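Local coordinates for protein L-lactate dehydrogenase (Trichomonas vaginalis, PDB 4UUL) that probably catalyses NAD-dependent interconversion of 2-hydroxy and 2-keto acids, as a lactate dehydrogenase of the malate dehydrogenase type 2 family, at residues H22-G27 with V35-L40; N47-L52 with F67-D72; M140-N145 with I326-L331; E165-L170 with K175-I180; D193-T198 with Y216-F221. The protein carries 1 engineered substitution. All coordinates share one frame; numbering follows the deposited sequence. Where two conformers were deposited one is given.

Contact 1: residues H22-G27 with V35-L40; sequences HWIASG and VYLHLL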
# COMPACT_ATOMS: atom_id res chain seq x y z
N HIS B 22 1.43 4.62 -4.64
CA HIS B 22 2.39 4.63 -3.55
C HIS B 22 3.27 3.37 -3.52
O HIS B 22 4.47 3.44 -3.28
CB HIS B 22 1.67 4.80 -2.21
CG HIS B 22 1.24 6.20 -1.89
ND1 HIS B 22 0.07 6.74 -2.33
CD2 HIS B 22 1.85 7.16 -1.15
CE1 HIS B 22 -0.01 8.00 -1.91
NE2 HIS B 22 1.06 8.27 -1.20
N TRP B 23 2.67 2.25 -3.83
CA TRP B 23 3.38 0.99 -3.79
C TRP B 23 4.46 1.00 -4.85
O TRP B 23 5.61 0.66 -4.59
CB TRP B 23 2.39 -0.15 -3.98
CG TRP B 23 2.78 -1.48 -3.33
CD1 TRP B 23 4.02 -1.87 -2.94
CD2 TRP B 23 1.90 -2.55 -2.95
NE1 TRP B 23 3.99 -3.14 -2.41
CE2 TRP B 23 2.69 -3.58 -2.38
CE3 TRP B 23 0.53 -2.74 -3.03
CZ2 TRP B 23 2.15 -4.76 -1.89
CZ3 TRP B 23 -0.00 -3.92 -2.55
CH2 TRP B 23 0.80 -4.91 -2.00
N ILE B 24 4.12 1.43 -6.05
CA ILE B 24 5.10 1.53 -7.13
C ILE B 24 6.20 2.56 -6.78
O ILE B 24 7.40 2.31 -6.97
CB ILE B 24 4.43 1.89 -8.45
CG1 ILE B 24 3.57 0.69 -8.90
CG2 ILE B 24 5.47 2.19 -9.54
CD1 ILE B 24 2.65 0.97 -10.02
N ALA B 25 5.80 3.71 -6.25
CA ALA B 25 6.76 4.75 -5.90
C ALA B 25 7.73 4.32 -4.81
O ALA B 25 8.82 4.87 -4.72
CB ALA B 25 6.07 6.01 -5.51
N SER B 26 7.30 3.38 -3.97
CA SER B 26 8.14 2.85 -2.91
C SER B 26 9.25 1.96 -3.42
O SER B 26 10.12 1.59 -2.61
CB SER B 26 7.29 2.07 -1.91
OG SER B 26 7.01 0.77 -2.36
N GLY B 27 9.24 1.60 -4.72
CA GLY B 27 10.30 0.82 -5.31
C GLY B 27 9.97 -0.64 -5.57
O GLY B 27 10.82 -1.40 -6.07
N VAL B 35 11.02 5.52 -11.00
CA VAL B 35 9.77 5.52 -11.73
C VAL B 35 9.26 6.95 -11.86
O VAL B 35 9.50 7.80 -11.00
CB VAL B 35 8.72 4.62 -11.06
CG1 VAL B 35 9.17 3.19 -11.09
CG2 VAL B 35 8.39 5.11 -9.65
N TYR B 36 8.59 7.19 -12.98
CA TYR B 36 7.92 8.45 -13.25
C TYR B 36 6.44 8.10 -13.51
O TYR B 36 6.15 7.31 -14.42
CB TYR B 36 8.52 9.20 -14.45
CG TYR B 36 7.87 10.53 -14.69
CD1 TYR B 36 6.63 10.62 -15.31
CD2 TYR B 36 8.52 11.71 -14.36
CE1 TYR B 36 6.04 11.83 -15.58
CE2 TYR B 36 7.93 12.94 -14.63
CZ TYR B 36 6.68 12.99 -15.22
OH TYR B 36 6.09 14.20 -15.48
N LEU B 37 5.53 8.59 -12.66
CA LEU B 37 4.11 8.18 -12.70
C LEU B 37 3.29 9.13 -13.56
O LEU B 37 3.30 10.32 -13.36
CB LEU B 37 3.52 8.10 -11.29
CG LEU B 37 4.19 7.09 -10.36
CD1 LEU B 37 3.56 7.17 -9.01
CD2 LEU B 37 4.09 5.74 -10.93
N HIS B 38 2.58 8.55 -14.51
CA HIS B 38 1.55 9.27 -15.28
C HIS B 38 0.21 8.87 -14.68
O HIS B 38 -0.13 7.69 -14.65
CB HIS B 38 1.61 8.87 -16.74
CG HIS B 38 2.88 9.22 -17.43
ND1 HIS B 38 2.93 10.07 -18.51
CD2 HIS B 38 4.16 8.80 -17.25
CE1 HIS B 38 4.17 10.16 -18.95
NE2 HIS B 38 4.95 9.42 -18.19
N LEU B 39 -0.50 9.86 -14.12
CA LEU B 39 -1.69 9.62 -13.32
C LEU B 39 -2.87 10.28 -14.02
O LEU B 39 -2.98 11.51 -14.04
CB LEU B 39 -1.48 10.19 -11.91
CG LEU B 39 -0.26 9.63 -11.19
CD1 LEU B 39 0.01 10.39 -9.93
CD2 LEU B 39 -0.48 8.17 -10.82
N LEU B 40 -3.73 9.46 -14.65
CA LEU B 40 -4.82 9.94 -15.47
C LEU B 40 -6.15 9.76 -14.78
O LEU B 40 -6.43 8.70 -14.22
CB LEU B 40 -4.83 9.20 -16.81
CG LEU B 40 -5.95 9.52 -17.79
CD1 LEU B 40 -5.88 10.96 -18.28
CD2 LEU B 40 -5.96 8.53 -18.98
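With CG2 of I24 trans to the backbone N (chi1 -69° for CG1), that methyl is held out from the last turn of helix 15-25 between two residues of strand 35-40, V35 and L37. V35 has chi1 -65°, which places its CG2 between its own N and carbonyl carbon and over the end of the helix. There V35 CG2 lies 4.1 Å from I24 CG2 and 4.0 Å from I24 O, and it also touches A25 CA. The side chains of I24 and V35 cross nearly at right angles. L37, two residues further along the strand and on the same side, meets the same methyl, its CD2 4.1 Å from I24 CG2. The contact closes the first beta-alpha-beta crossover of the Rossmann NAD-binding domain, strand 5-10, helix 15-25 and strand 35-40. Just beyond it the helix finishes in a Schellman motif, with G27 at positive phi (105°) and G27 N bonded to I24 O at 3.0 Å. On another side of the helix, H22 packs on A242 of the second subunit.

Contact 2: residues N47-L52 with F67-D72; sequences NRLTAL and FVATTD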
# COMPACT_ATOMS: atom_id res chain seq x y z
N ASN B 47 -9.30 17.22 -8.03
CA ASN B 47 -8.91 17.57 -6.65
C ASN B 47 -8.44 16.34 -5.85
O ASN B 47 -7.41 16.42 -5.12
CB ASN B 47 -10.04 18.27 -5.94
CG ASN B 47 -10.20 19.71 -6.40
OD1 ASN B 47 -9.29 20.29 -7.00
ND2 ASN B 47 -11.34 20.28 -6.12
N ARG B 48 -9.12 15.20 -6.00
CA ARG B 48 -8.67 14.00 -5.33
C ARG B 48 -7.31 13.54 -5.90
O ARG B 48 -6.45 13.01 -5.19
CB ARG B 48 -9.73 12.91 -5.44
CG ARG B 48 -9.70 11.93 -4.28
CD ARG B 48 -10.82 10.94 -4.33
NE ARG B 48 -10.41 9.67 -3.75
CZ ARG B 48 -10.90 8.49 -4.12
NH1 ARG B 48 -11.82 8.42 -5.09
NH2 ARG B 48 -10.47 7.37 -3.55
N LEU B 49 -7.09 13.76 -7.19
CA LEU B 49 -5.81 13.39 -7.74
C LEU B 49 -4.70 14.29 -7.20
O LEU B 49 -3.60 13.81 -6.88
CB LEU B 49 -5.84 13.41 -9.28
CG LEU B 49 -4.62 12.77 -9.93
CD1 LEU B 49 -4.25 11.40 -9.31
CD2 LEU B 49 -4.92 12.62 -11.38
N THR B 50 -5.00 15.58 -7.03
CA THR B 50 -4.05 16.50 -6.43
C THR B 50 -3.71 16.02 -5.01
O THR B 50 -2.54 16.02 -4.61
CB THR B 50 -4.57 17.92 -6.44
OG1 THR B 50 -4.69 18.34 -7.80
CG2 THR B 50 -3.62 18.85 -5.71
N ALA B 51 -4.73 15.61 -4.25
CA ALA B 51 -4.48 15.08 -2.92
C ALA B 51 -3.54 13.87 -2.96
O ALA B 51 -2.65 13.75 -2.12
CB ALA B 51 -5.77 14.68 -2.22
N LEU B 52 -3.73 12.97 -3.92
CA LEU B 52 -2.84 11.81 -4.08
C LEU B 52 -1.41 12.28 -4.29
O LEU B 52 -0.49 11.81 -3.67
CB LEU B 52 -3.30 10.86 -5.21
CG LEU B 52 -2.17 9.98 -5.79
CD1 LEU B 52 -1.72 9.04 -4.75
CD2 LEU B 52 -2.71 9.19 -6.98
N PHE B 67 6.20 12.87 -11.53
CA PHE B 67 4.87 12.44 -11.90
C PHE B 67 4.19 13.57 -12.67
O PHE B 67 4.60 14.74 -12.62
CB PHE B 67 4.04 12.11 -10.66
CG PHE B 67 3.88 13.26 -9.73
CD1 PHE B 67 2.88 14.19 -9.91
CD2 PHE B 67 4.74 13.41 -8.67
CE1 PHE B 67 2.77 15.29 -9.05
CE2 PHE B 67 4.63 14.49 -7.82
CZ PHE B 67 3.63 15.42 -8.01
N VAL B 68 3.12 13.20 -13.35
CA VAL B 68 2.20 14.16 -13.94
C VAL B 68 0.79 13.65 -13.64
O VAL B 68 0.47 12.49 -13.84
CB VAL B 68 2.41 14.36 -15.45
CG1 VAL B 68 2.19 13.10 -16.28
CG2 VAL B 68 1.52 15.50 -15.95
N ALA B 69 -0.02 14.52 -13.07
CA ALA B 69 -1.44 14.27 -12.82
C ALA B 69 -2.19 15.03 -13.86
O ALA B 69 -2.00 16.26 -14.02
CB ALA B 69 -1.82 14.84 -11.47
N THR B 70 -3.02 14.34 -14.62
CA THR B 70 -3.59 14.94 -15.83
C THR B 70 -4.95 14.37 -16.19
O THR B 70 -5.28 13.25 -15.79
CB THR B 70 -2.60 14.76 -16.99
OG1 THR B 70 -3.04 15.49 -18.12
CG2 THR B 70 -2.43 13.31 -17.39
N THR B 71 -5.70 15.14 -16.94
CA THR B 71 -6.87 14.63 -17.64
C THR B 71 -6.63 14.40 -19.15
O THR B 71 -7.52 13.99 -19.85
CB THR B 71 -8.04 15.59 -17.51
OG1 THR B 71 -7.70 16.83 -18.13
CG2 THR B 71 -8.33 15.85 -16.04
N ASP B 72 -5.43 14.71 -19.62
CA ASP B 72 -5.11 14.74 -21.03
C ASP B 72 -4.49 13.42 -21.48
O ASP B 72 -3.42 13.02 -20.98
CB ASP B 72 -4.07 15.83 -21.29
CG ASP B 72 -3.69 15.90 -22.72
OD1 ASP B 72 -4.61 16.08 -23.52
OD2 ASP B 72 -2.49 15.74 -23.05
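L49 and A69 mark the closest backbone approach, their CA atoms 6.8 Å apart, where helix 46-57 passes over strand 64-70 at one margin of the parallel sheet. Residues 47-52 are helical throughout, whereas the strand runs only as far as T70 before the chain turns toward the next helix. L49 is the one helix side chain here that reaches the strand. Its CG stands trans to the backbone N (chi1 -168°), and the branch comes down on the A69 methyl: A69 CB is 3.8 Å from L49 CG and equally 3.8 Å from L49 CD2. The CD2 methyl continues along the strand to T70 N, at 4.1 Å. T70 itself points the other way, and its OG1 accepts from D72 N at 2.9 Å, an ST turn with an N-H...O angle of 164°. D72 then takes the N-cap position of the following helix, its OD2 accepting from A75 N. The crossover of strand 35-40, helix 46-57 and strand 64-70 is the second of this Rossmann domain. L49 also packs on L39 and on A12 of the predicted NAD site, while its neighbour R48 binds NADH in another structure of this protein. Between the two segments the chemistry is purely apolar and small in area, so the helix is seated on the strand by van der Waals contact, without a directional bond.

Contact 3: residues M140-N145 with I326-L331; sequences MLHAKN and IALNHL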
# COMPACT_ATOMS: atom_id res chain seq x y z
N MET B 140 -6.48 -3.88 -27.77
CA MET B 140 -5.47 -4.43 -28.67
C MET B 140 -5.89 -4.29 -30.13
O MET B 140 -5.07 -3.91 -30.98
CB MET B 140 -5.24 -5.88 -28.28
CG MET B 140 -4.26 -6.61 -29.19
SD MET B 140 -4.02 -8.35 -28.79
CE MET B 140 -5.66 -9.00 -28.87
N LEU B 141 -7.14 -4.62 -30.45
CA LEU B 141 -7.60 -4.50 -31.85
C LEU B 141 -7.52 -3.10 -32.39
O LEU B 141 -7.40 -2.90 -33.58
CB LEU B 141 -9.06 -4.97 -31.96
CG LEU B 141 -9.26 -6.50 -31.83
CD1 LEU B 141 -10.74 -6.78 -31.81
CD2 LEU B 141 -8.55 -7.31 -32.95
N HIS B 142 -7.59 -2.11 -31.50
CA HIS B 142 -7.58 -0.71 -31.89
C HIS B 142 -6.25 -0.01 -31.61
O HIS B 142 -6.19 1.20 -31.61
CB HIS B 142 -8.75 0.00 -31.24
CG HIS B 142 -10.06 -0.48 -31.77
ND1 HIS B 142 -10.78 -1.50 -31.18
CD2 HIS B 142 -10.78 -0.09 -32.85
CE1 HIS B 142 -11.88 -1.73 -31.88
NE2 HIS B 142 -11.91 -0.89 -32.90
N ALA B 143 -5.19 -0.80 -31.46
CA ALA B 143 -3.87 -0.25 -31.23
C ALA B 143 -2.96 -0.64 -32.41
O ALA B 143 -2.20 -1.62 -32.39
CB ALA B 143 -3.31 -0.80 -29.91
N LYS B 144 -3.01 0.16 -33.46
CA LYS B 144 -2.50 -0.31 -34.74
C LYS B 144 -0.99 -0.52 -34.78
O LYS B 144 -0.51 -1.38 -35.51
CB LYS B 144 -2.94 0.63 -35.83
CG LYS B 144 -2.19 1.92 -35.91
CD LYS B 144 -2.80 2.83 -36.99
CE LYS B 144 -2.13 4.20 -37.02
NZ LYS B 144 -2.64 5.04 -38.14
N ASN B 145 -0.24 0.24 -33.98
CA ASN B 145 1.22 0.14 -33.97
C ASN B 145 1.74 -0.79 -32.85
O ASN B 145 2.97 -0.90 -32.67
CB ASN B 145 1.87 1.52 -33.73
CG ASN B 145 1.59 2.49 -34.83
OD1 ASN B 145 1.47 2.12 -35.98
ND2 ASN B 145 1.52 3.78 -34.48
N ILE B 326 -20.30 -8.90 -29.06
CA ILE B 326 -21.16 -7.84 -28.53
C ILE B 326 -20.44 -6.50 -28.63
O ILE B 326 -21.01 -5.50 -29.04
CB ILE B 326 -21.53 -8.13 -27.03
CG1 ILE B 326 -22.48 -9.33 -26.93
CG2 ILE B 326 -22.13 -6.87 -26.37
CD1 ILE B 326 -22.66 -9.84 -25.53
N ALA B 327 -19.17 -6.47 -28.22
CA ALA B 327 -18.38 -5.24 -28.19
C ALA B 327 -18.21 -4.71 -29.60
O ALA B 327 -18.45 -3.53 -29.85
CB ALA B 327 -17.01 -5.50 -27.55
N LEU B 328 -17.81 -5.59 -30.53
CA LEU B 328 -17.60 -5.14 -31.91
C LEU B 328 -18.90 -4.71 -32.58
O LEU B 328 -18.93 -3.71 -33.28
CB LEU B 328 -16.87 -6.21 -32.75
CG LEU B 328 -15.41 -6.43 -32.32
CD1 LEU B 328 -14.81 -7.53 -33.16
CD2 LEU B 328 -14.56 -5.19 -32.46
N ASN B 329 -19.98 -5.38 -32.27
CA ASN B 329 -21.26 -4.97 -32.83
C ASN B 329 -21.70 -3.60 -32.31
O ASN B 329 -22.19 -2.77 -33.06
CB ASN B 329 -22.35 -6.00 -32.52
CG ASN B 329 -23.75 -5.49 -32.93
OD1 ASN B 329 -24.02 -5.34 -34.11
ND2 ASN B 329 -24.61 -5.18 -31.95
N HIS B 330 -21.50 -3.35 -31.01
CA HIS B 330 -21.85 -2.05 -30.47
C HIS B 330 -21.08 -0.94 -31.21
O HIS B 330 -21.64 0.09 -31.61
CB HIS B 330 -21.56 -2.01 -28.96
CG HIS B 330 -21.90 -0.70 -28.33
ND1 HIS B 330 -23.19 -0.38 -27.98
CD2 HIS B 330 -21.12 0.32 -27.91
CE1 HIS B 330 -23.20 0.83 -27.43
NE2 HIS B 330 -21.96 1.28 -27.39
N LEU B 331 -19.76 -1.12 -31.34
CA LEU B 331 -18.94 -0.15 -32.02
C LEU B 331 -19.44 0.04 -33.44
O LEU B 331 -19.50 1.17 -33.94
CB LEU B 331 -17.48 -0.57 -32.01
CG LEU B 331 -16.85 -0.56 -30.59
CD1 LEU B 331 -15.45 -1.13 -30.70
CD2 LEU B 331 -16.75 0.84 -30.01
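H142 and L331 approach from opposite directions, the imidazole from the end of helix 132-141 and the leucine from helix 307-337. The L331 CD1 methyl lies 3.8 Å from H142 CE1 and 4.2 Å from H142 NE2, meeting the ring obliquely. A second methyl, L328 CD2, sits at the ring's edge near its plane, 4.4 Å from H142 CE1. The same L328 CD2 touches L141 CD1 at 4.2 Å, and there the two leucine side chains cross at about a right angle. L328 and L331, three residues apart, both meet the imidazole. CG trans to the carbonyl carbon (chi1 -66°) carries the H142 ring out toward helix 307-337; its ND1 is hydrogen-bonded to I138 O in the last turn of helix 132-141, which helps fix its rotation. K109 of helix 97-118 also packs against H142. The contact lies at the surface and is typical of the two-domain lactate/malate dehydrogenase fold, in which the C-terminal helix of the catalytic domain lies against the NAD-binding Rossmann domain.

Contact 4: residues E165-L170 with K175-I180; sequences EVASKL and KDVHDI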
# COMPACT_ATOMS: atom_id res chain seq x y z
N GLU B 165 -8.09 -20.08 -0.14
CA GLU B 165 -9.22 -20.90 0.21
C GLU B 165 -8.79 -22.35 0.31
O GLU B 165 -9.16 -23.05 1.24
CB GLU B 165 -10.34 -20.70 -0.81
CG GLU B 165 -11.43 -21.71 -0.80
CD GLU B 165 -12.21 -21.75 0.52
OE1 GLU B 165 -12.17 -20.76 1.30
OE2 GLU B 165 -12.87 -22.78 0.80
N VAL B 166 -8.05 -22.83 -0.67
CA VAL B 166 -7.68 -24.23 -0.68
C VAL B 166 -6.69 -24.55 0.42
O VAL B 166 -6.83 -25.56 1.10
CB VAL B 166 -7.12 -24.64 -2.06
CG1 VAL B 166 -6.51 -26.04 -1.99
CG2 VAL B 166 -8.24 -24.55 -3.10
N ALA B 167 -5.73 -23.67 0.63
CA ALA B 167 -4.75 -23.88 1.70
C ALA B 167 -5.48 -23.93 3.04
O ALA B 167 -5.20 -24.78 3.87
CB ALA B 167 -3.71 -22.74 1.68
N SER B 168 -6.44 -23.04 3.25
CA SER B 168 -7.16 -23.05 4.51
C SER B 168 -7.97 -24.34 4.65
O SER B 168 -8.02 -24.92 5.72
CB SER B 168 -8.03 -21.80 4.71
OG SER B 168 -9.11 -21.69 3.80
N LYS B 169 -8.57 -24.81 3.56
CA LYS B 169 -9.41 -25.99 3.60
C LYS B 169 -8.56 -27.22 3.98
O LYS B 169 -8.99 -28.07 4.75
CB LYS B 169 -10.11 -26.19 2.25
CG LYS B 169 -11.00 -27.44 2.16
CD LYS B 169 -12.28 -27.26 2.96
CE LYS B 169 -13.15 -28.49 2.85
NZ LYS B 169 -14.47 -28.29 3.49
N LEU B 170 -7.33 -27.24 3.47
CA LEU B 170 -6.41 -28.35 3.71
C LEU B 170 -5.56 -28.22 4.98
O LEU B 170 -4.85 -29.15 5.33
CB LEU B 170 -5.47 -28.46 2.52
CG LEU B 170 -6.10 -28.84 1.16
CD1 LEU B 170 -5.12 -28.50 0.05
CD2 LEU B 170 -6.49 -30.32 1.11
N LYS B 175 2.19 -21.63 0.53
CA LYS B 175 3.39 -22.11 -0.15
C LYS B 175 3.42 -23.62 -0.38
O LYS B 175 4.21 -24.10 -1.21
CB LYS B 175 4.64 -21.76 0.64
CG LYS B 175 4.74 -22.51 1.96
CD LYS B 175 6.08 -22.28 2.61
CE LYS B 175 6.17 -22.95 4.00
NZ LYS B 175 6.04 -24.41 4.02
N ASP B 176 2.57 -24.36 0.33
CA ASP B 176 2.54 -25.81 0.20
C ASP B 176 1.46 -26.33 -0.73
O ASP B 176 1.25 -27.52 -0.79
CB ASP B 176 2.41 -26.43 1.58
CG ASP B 176 3.71 -26.31 2.36
OD1 ASP B 176 4.79 -26.56 1.74
OD2 ASP B 176 3.66 -25.94 3.54
N VAL B 177 0.79 -25.42 -1.44
CA VAL B 177 -0.19 -25.78 -2.47
C VAL B 177 0.43 -25.34 -3.78
O VAL B 177 1.13 -24.35 -3.80
CB VAL B 177 -1.53 -25.09 -2.23
CG1 VAL B 177 -2.55 -25.46 -3.29
CG2 VAL B 177 -2.05 -25.43 -0.84
N HIS B 178 0.17 -26.09 -4.84
CA HIS B 178 0.81 -25.88 -6.13
C HIS B 178 -0.16 -26.10 -7.26
O HIS B 178 -1.00 -26.98 -7.20
CB HIS B 178 1.97 -26.88 -6.28
CG HIS B 178 2.95 -26.82 -5.17
ND1 HIS B 178 3.98 -25.90 -5.13
CD2 HIS B 178 3.03 -27.53 -4.02
CE1 HIS B 178 4.67 -26.07 -4.01
NE2 HIS B 178 4.11 -27.05 -3.32
N ASP B 179 -0.00 -25.30 -8.30
CA ASP B 179 -0.65 -25.53 -9.60
C ASP B 179 -2.16 -25.40 -9.60
O ASP B 179 -2.84 -26.07 -10.37
CB ASP B 179 -0.21 -26.87 -10.20
CG ASP B 179 1.26 -26.92 -10.48
OD1 ASP B 179 1.85 -25.88 -10.82
OD2 ASP B 179 1.83 -28.01 -10.34
N ILE B 180 -2.68 -24.49 -8.80
CA ILE B 180 -4.05 -23.98 -8.99
C ILE B 180 -4.05 -23.01 -10.17
O ILE B 180 -3.16 -22.18 -10.28
CB ILE B 180 -4.58 -23.29 -7.72
CG1 ILE B 180 -4.69 -24.31 -6.59
CG2 ILE B 180 -5.89 -22.58 -8.01
CD1 ILE B 180 -5.10 -23.68 -5.27
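V177, at the start of strand 177-183, and I180, in the break within it, face helix 156-170, a helix-on-sheet layer in the alpha/beta C-terminal domain of this family. The second segment starts in a short 3-10 turn, where K175 NZ and D176 OD2 form a salt bridge of 2.9 Å, NZ on the syn side of OD2 but 30° out of the carboxylate plane. V177 opens the strand opposite A167, their CA atoms 6.5 Å apart. CG1 trans to the backbone N (chi1 180°) spreads its two methyls over the helix: V177 CG2 rests on A167 CB at 4.0 Å and reaches L170 CD1 at 4.4 Å, while V177 CG1 meets V166 CG1 at 4.2 Å. H178 bonds through its backbone to T198 of the neighbouring strand. D179 then takes positive phi (67°), after which I180 again faces the helix, where A162 also packs on it. I180 and V166 reach toward each other tip to tip, I180 CD1 lying 3.9 Å from both V166 CB and V166 CG2.

Contact 5: residues D193-T198 with Y216-F221; sequences DLTQAT and YVFDTF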
# COMPACT_ATOMS: atom_id res chain seq x y z
N ASP B 193 -9.71 -24.04 -11.59
CA ASP B 193 -9.31 -25.42 -11.81
C ASP B 193 -8.40 -25.93 -10.70
O ASP B 193 -7.31 -25.37 -10.46
CB ASP B 193 -8.56 -25.47 -13.13
CG ASP B 193 -8.00 -26.84 -13.50
OD1 ASP B 193 -8.53 -27.86 -13.02
OD2 ASP B 193 -7.04 -26.87 -14.30
N LEU B 194 -8.86 -26.95 -10.00
CA LEU B 194 -8.11 -27.65 -9.00
C LEU B 194 -7.59 -28.98 -9.47
O LEU B 194 -6.99 -29.70 -8.67
CB LEU B 194 -8.95 -27.84 -7.74
CG LEU B 194 -9.43 -26.57 -7.06
CD1 LEU B 194 -10.19 -26.87 -5.74
CD2 LEU B 194 -8.30 -25.52 -6.85
N THR B 195 -7.88 -29.36 -10.71
CA THR B 195 -7.55 -30.73 -11.18
C THR B 195 -6.07 -31.01 -11.39
O THR B 195 -5.69 -32.18 -11.48
CB THR B 195 -8.33 -31.13 -12.43
OG1 THR B 195 -7.87 -30.38 -13.54
CG2 THR B 195 -9.80 -30.92 -12.24
N GLN B 196 -5.23 -29.96 -11.46
CA GLN B 196 -3.79 -30.13 -11.52
C GLN B 196 -3.15 -30.05 -10.15
O GLN B 196 -2.00 -30.43 -9.97
CB GLN B 196 -3.11 -29.04 -12.34
CG GLN B 196 -3.94 -28.42 -13.46
CD GLN B 196 -4.24 -29.37 -14.60
OE1 GLN B 196 -3.49 -30.36 -14.89
NE2 GLN B 196 -5.29 -29.04 -15.33
N ALA B 197 -3.89 -29.54 -9.17
CA ALA B 197 -3.24 -29.02 -7.97
C ALA B 197 -2.74 -30.12 -7.04
O ALA B 197 -3.37 -31.18 -6.86
CB ALA B 197 -4.20 -28.12 -7.23
N THR B 198 -1.60 -29.83 -6.43
CA THR B 198 -1.04 -30.71 -5.42
C THR B 198 -0.77 -29.92 -4.15
O THR B 198 -0.78 -28.69 -4.15
CB THR B 198 0.28 -31.36 -5.87
OG1 THR B 198 1.19 -30.35 -6.35
CG2 THR B 198 0.03 -32.40 -6.97
N TYR B 216 -17.26 -30.32 -2.60
CA TYR B 216 -16.45 -29.16 -2.35
C TYR B 216 -15.78 -28.67 -3.63
O TYR B 216 -15.97 -27.53 -4.06
CB TYR B 216 -15.40 -29.43 -1.26
CG TYR B 216 -14.53 -28.21 -1.07
CD1 TYR B 216 -14.95 -27.15 -0.28
CD2 TYR B 216 -13.32 -28.08 -1.74
CE1 TYR B 216 -14.16 -25.99 -0.15
CE2 TYR B 216 -12.53 -26.96 -1.62
CZ TYR B 216 -12.96 -25.91 -0.82
OH TYR B 216 -12.14 -24.79 -0.73
N VAL B 217 -14.98 -29.53 -4.24
CA VAL B 217 -14.18 -29.13 -5.40
C VAL B 217 -15.02 -28.57 -6.53
O VAL B 217 -14.68 -27.51 -7.08
CB VAL B 217 -13.32 -30.31 -5.93
CG1 VAL B 217 -12.63 -29.94 -7.21
CG2 VAL B 217 -12.34 -30.77 -4.85
N PHE B 218 -16.09 -29.27 -6.89
CA PHE B 218 -16.81 -28.97 -8.12
C PHE B 218 -18.15 -28.28 -7.89
O PHE B 218 -18.96 -28.18 -8.81
CB PHE B 218 -17.00 -30.26 -8.93
CG PHE B 218 -15.71 -30.87 -9.38
CD1 PHE B 218 -14.97 -30.29 -10.43
CD2 PHE B 218 -15.23 -32.01 -8.74
CE1 PHE B 218 -13.77 -30.86 -10.83
CE2 PHE B 218 -14.02 -32.58 -9.12
CZ PHE B 218 -13.28 -32.02 -10.15
N ASP B 219 -18.38 -27.79 -6.68
CA ASP B 219 -19.52 -26.93 -6.45
C ASP B 219 -19.26 -25.82 -5.42
O ASP B 219 -19.24 -24.63 -5.77
CB ASP B 219 -20.72 -27.75 -6.01
CG ASP B 219 -21.98 -26.93 -6.00
OD1 ASP B 219 -22.50 -26.64 -7.10
OD2 ASP B 219 -22.41 -26.52 -4.89
N THR B 220 -19.04 -26.19 -4.16
CA THR B 220 -18.85 -25.21 -3.10
C THR B 220 -17.68 -24.26 -3.37
O THR B 220 -17.79 -23.04 -3.15
CB THR B 220 -18.52 -25.89 -1.77
OG1 THR B 220 -19.56 -26.81 -1.44
CG2 THR B 220 -18.36 -24.85 -0.66
N PHE B 221 -16.55 -24.81 -3.80
CA PHE B 221 -15.33 -24.02 -3.95
C PHE B 221 -15.58 -22.86 -4.92
O PHE B 221 -15.33 -21.71 -4.57
CB PHE B 221 -14.19 -24.93 -4.38
CG PHE B 221 -13.01 -24.20 -4.91
CD1 PHE B 221 -12.13 -23.56 -4.07
CD2 PHE B 221 -12.76 -24.22 -6.25
CE1 PHE B 221 -11.04 -22.88 -4.61
CE2 PHE B 221 -11.69 -23.60 -6.77
CZ PHE B 221 -10.85 -22.90 -5.97
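L194 and F221 come at each other from opposite directions, the CD1 methyl of L194 over one face of the ring. This is a CH-pi contact, with L194 CD1 3.8 Å from the F221 ring centroid and 12° off the ring normal. F221 has CG trans to its backbone N (chi1 165°), which turns the ring toward the loop, and L194 covers it with more than one branch, since L194 CD2 is also 3.8 Å from F221 CZ. A second aromatic ring is met at its edge: T195 CG2 lies near the plane of F218, 4.2 Å from F218 CZ. Aliphatic packing adds L194 CD1 against V217 CG1, also at 4.2 Å. The arrangement belongs to the C-terminal alpha/beta domain, where the loop between strands 191-193 and 198-201 packs on helix 214-236; that helix widens into a pi-type turn at 216-220, with F221 N bonded to Y216 O at 2.8 Å. No hydrogen bond crosses the contact; on the loop side D193, the last residue of strand 191-193, gathers the polar groups. D193 OD1 accepts twice from T195: from OG1 at 2.7 Å through the syn lone pair, and from N at 2.8 Å, well above the carboxylate plane, which makes an Asx turn. D193 OD2 takes Q196 NE2 on its own syn side, almost straight at 171°, and has a further donor in W183 NE1.

How the contacts relate
From the N terminus, contact 1 closes a short loop from helix 15-25 to strand 35-40, and contact 2 follows in series with the next crossover, from helix 46-57 to strand 64-70. The two touch through neighbouring strands of the parallel sheet, and both reach the second subunit. Contact 3 closes a far longer loop, bringing helix 132-141 of the NAD-binding domain to the C-terminal helix 307-337. Contacts 4 and 5 nest inside that loop, one after the other, in the C-terminal domain. They touch each other, with E165 OE2 and Y216 OH probably hydrogen-bonded, while the centre of contact 4 lies about 40 Å from that of contact 2.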